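Local coordinates for hexokinase (Schistosoma mansoni, PDB 1BDG), which transfers phosphate from ATP to the 6-position of glucose and other hexoses, the first step of glycolysis, at residues A[344-349]-A[358-363]. Sequence-based numbering, arbitrary orientation.
Sequences YMLTDD and IDNRIV
L346 packs against D359, N360 and V363, and about 75 of the 180 Å² buried between 344-349 and 358-363 belongs to this leucine. Its CB leaves the helix toward 358-363, and with CG set opposite the carbonyl carbon (chi1 -58°) the branch point arrives beside the amide of N360, 3.6 Å from ND2. There the side chain forks. CD1 goes on past the amide nitrogen and ends 4.1 Å from CB of D359, so it meets the methylene and not the carboxylate. CD2 turns to the valine, lying 3.9 Å from CG1 of V363 and 4.2 Å from its CG2; the leucine and valine side chains run past each other in opposite senses.

CG1 of V363 also receives M345. The methionine is extended as far as its sulfur and then bends at chi3 (100°), which brings CE to 3.9 Å from V363 CG1. One valine methyl therefore serves two neighbouring residues of the other helix.

OD1 of N360 hydrogen-bonds ND1 of H343, on the same helix as L346, so a polar tie between the helices flanks the apolar contact. The D359 carboxylate holds the backbone N of F309 and of E356 and forms a salt bridge with R310. V355, from the connection between the helices, touches L346 and N360.

The local axes approach to 10.5 Å at 107°, a steep crossing in which the CA atoms of L346 and N360 are the nearest pair, 7.6 Å apart. These are two consecutive helices joined by a loop, in what is assigned as the hexokinase large subdomain, where the short helix 340-349 packs across the start of the long helix 357-389; M345 also touches Y327, inferred by similarity to belong to the ATP site.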
loop_
_atom_site.group_PDB
_atom_site.type_symbol
_atom_site.label_atom_id
_atom_site.label_comp_id
_atom_site.label_asym_id
_atom_site.label_seq_id
_atom_site.Cartn_x
_atom_site.Cartn_y
_atom_site.Cartn_z
ATOM N N TYR A 344 11.376 18.612 18.589
ATOM C CA TYR A 344 12.198 18.931 17.440
ATOM C C TYR A 344 11.344 19.023 16.182
ATOM O O TYR A 344 11.597 19.867 15.329
ATOM C CB TYR A 344 13.305 17.879 17.261
ATOM C CG TYR A 344 13.934 17.839 15.870
ATOM C CD1 TYR A 344 13.336 17.112 14.829
ATOM C CD2 TYR A 344 15.127 18.510 15.596
ATOM C CE1 TYR A 344 13.906 17.058 13.560
ATOM C CE2 TYR A 344 15.708 18.460 14.321
ATOM C CZ TYR A 344 15.088 17.732 13.311
ATOM O OH TYR A 344 15.647 17.688 12.051
ATOM N N MET A 345 10.328 18.173 16.073
ATOM C CA MET A 345 9.480 18.163 14.885
ATOM C C MET A 345 8.743 19.464 14.688
ATOM O O MET A 345 8.815 20.070 13.620
ATOM C CB MET A 345 8.472 17.018 14.930
ATOM C CG MET A 345 7.550 16.971 13.721
ATOM S SD MET A 345 6.366 15.637 13.883
ATOM C CE MET A 345 4.930 16.517 14.425
ATOM N N LEU A 346 8.043 19.891 15.729
ATOM C CA LEU A 346 7.273 21.119 15.675
ATOM C C LEU A 346 8.136 22.312 15.254
ATOM O O LEU A 346 7.790 23.024 14.306
ATOM C CB LEU A 346 6.616 21.398 17.029
ATOM C CG LEU A 346 5.666 20.378 17.669
ATOM C CD1 LEU A 346 4.787 21.086 18.706
ATOM C CD2 LEU A 346 4.796 19.718 16.596
ATOM N N THR A 347 9.287 22.467 15.902
ATOM C CA THR A 347 10.202 23.581 15.649
ATOM C C THR A 347 11.085 23.475 14.397
ATOM O O THR A 347 11.263 24.444 13.642
ATOM C CB THR A 347 11.142 23.746 16.820
ATOM O OG1 THR A 347 12.061 22.647 16.822
ATOM C CG2 THR A 347 10.374 23.732 18.117
ATOM N N ASP A 348 11.677 22.307 14.210
ATOM C CA ASP A 348 12.552 22.067 13.085
ATOM C C ASP A 348 11.946 21.645 11.747
ATOM O O ASP A 348 12.315 22.197 10.691
ATOM C CB ASP A 348 13.627 21.087 13.494
ATOM C CG ASP A 348 14.862 21.774 13.939
ATOM O OD1 ASP A 348 15.498 22.372 13.048
ATOM O OD2 ASP A 348 15.180 21.733 15.158
ATOM N N ASP A 349 11.096 20.621 11.757
ATOM C CA ASP A 349 10.506 20.178 10.508
ATOM C C ASP A 349 9.369 21.122 10.121
ATOM O O ASP A 349 9.384 21.680 9.026
ATOM C CB ASP A 349 10.049 18.711 10.589
ATOM C CG ASP A 349 11.221 17.730 10.741
ATOM O OD1 ASP A 349 12.292 17.947 10.119
ATOM O OD2 ASP A 349 11.075 16.738 11.491
ATOM N N ILE A 358 2.863 21.588 26.531
ATOM C CA ILE A 358 1.529 21.056 26.258
ATOM C C ILE A 358 1.378 20.724 24.781
ATOM O O ILE A 358 0.811 19.698 24.430
ATOM C CB ILE A 358 0.396 22.025 26.576
ATOM C CG1 ILE A 358 0.936 23.346 27.099
ATOM C CG2 ILE A 358 -0.627 21.355 27.476
ATOM C CD1 ILE A 358 0.006 24.512 26.787
ATOM N N ASP A 359 1.907 21.589 23.918
ATOM C CA ASP A 359 1.786 21.384 22.485
ATOM C C ASP A 359 2.456 20.089 22.070
ATOM O O ASP A 359 1.897 19.308 21.283
ATOM C CB ASP A 359 2.386 22.559 21.716
ATOM C CG ASP A 359 1.733 23.881 22.059
ATOM O OD1 ASP A 359 0.489 23.952 22.157
ATOM O OD2 ASP A 359 2.482 24.856 22.219
ATOM N N ASN A 360 3.651 19.870 22.611
ATOM C CA ASN A 360 4.422 18.670 22.323
ATOM C C ASN A 360 3.651 17.454 22.815
ATOM O O ASN A 360 3.448 16.489 22.064
ATOM C CB ASN A 360 5.780 18.744 23.010
ATOM C CG ASN A 360 6.706 19.760 22.377
ATOM O OD1 ASN A 360 7.689 20.182 22.988
ATOM N ND2 ASN A 360 6.435 20.121 21.129
ATOM N N ARG A 361 3.201 17.511 24.065
ATOM C CA ARG A 361 2.436 16.416 24.656
ATOM C C ARG A 361 1.162 16.124 23.843
ATOM O O ARG A 361 0.906 14.981 23.461
ATOM C CB ARG A 361 2.089 16.728 26.113
ATOM C CG ARG A 361 1.190 15.684 26.719
ATOM C CD ARG A 361 1.314 15.594 28.213
ATOM N NE ARG A 361 0.021 15.687 28.880
ATOM C CZ ARG A 361 -0.157 15.486 30.180
ATOM N NH1 ARG A 361 0.890 15.165 30.948
ATOM N NH2 ARG A 361 -1.360 15.649 30.724
ATOM N N ILE A 362 0.376 17.170 23.584
ATOM C CA ILE A 362 -0.853 17.071 22.790
ATOM C C ILE A 362 -0.552 16.467 21.413
ATOM O O ILE A 362 -1.257 15.570 20.977
ATOM C CB ILE A 362 -1.526 18.478 22.602
ATOM C CG1 ILE A 362 -2.272 18.885 23.875
ATOM C CG2 ILE A 362 -2.410 18.510 21.367
ATOM C CD1 ILE A 362 -2.828 20.272 23.830
ATOM N N VAL A 363 0.518 16.923 20.760
ATOM C CA VAL A 363 0.880 16.419 19.436
ATOM C C VAL A 363 1.356 14.959 19.388
ATOM O O VAL A 363 1.058 14.248 18.429
ATOM C CB VAL A 363 1.880 17.367 18.716
ATOM C CG1 VAL A 363 2.382 16.757 17.425
ATOM C CG2 VAL A 363 1.199 18.671 18.383
#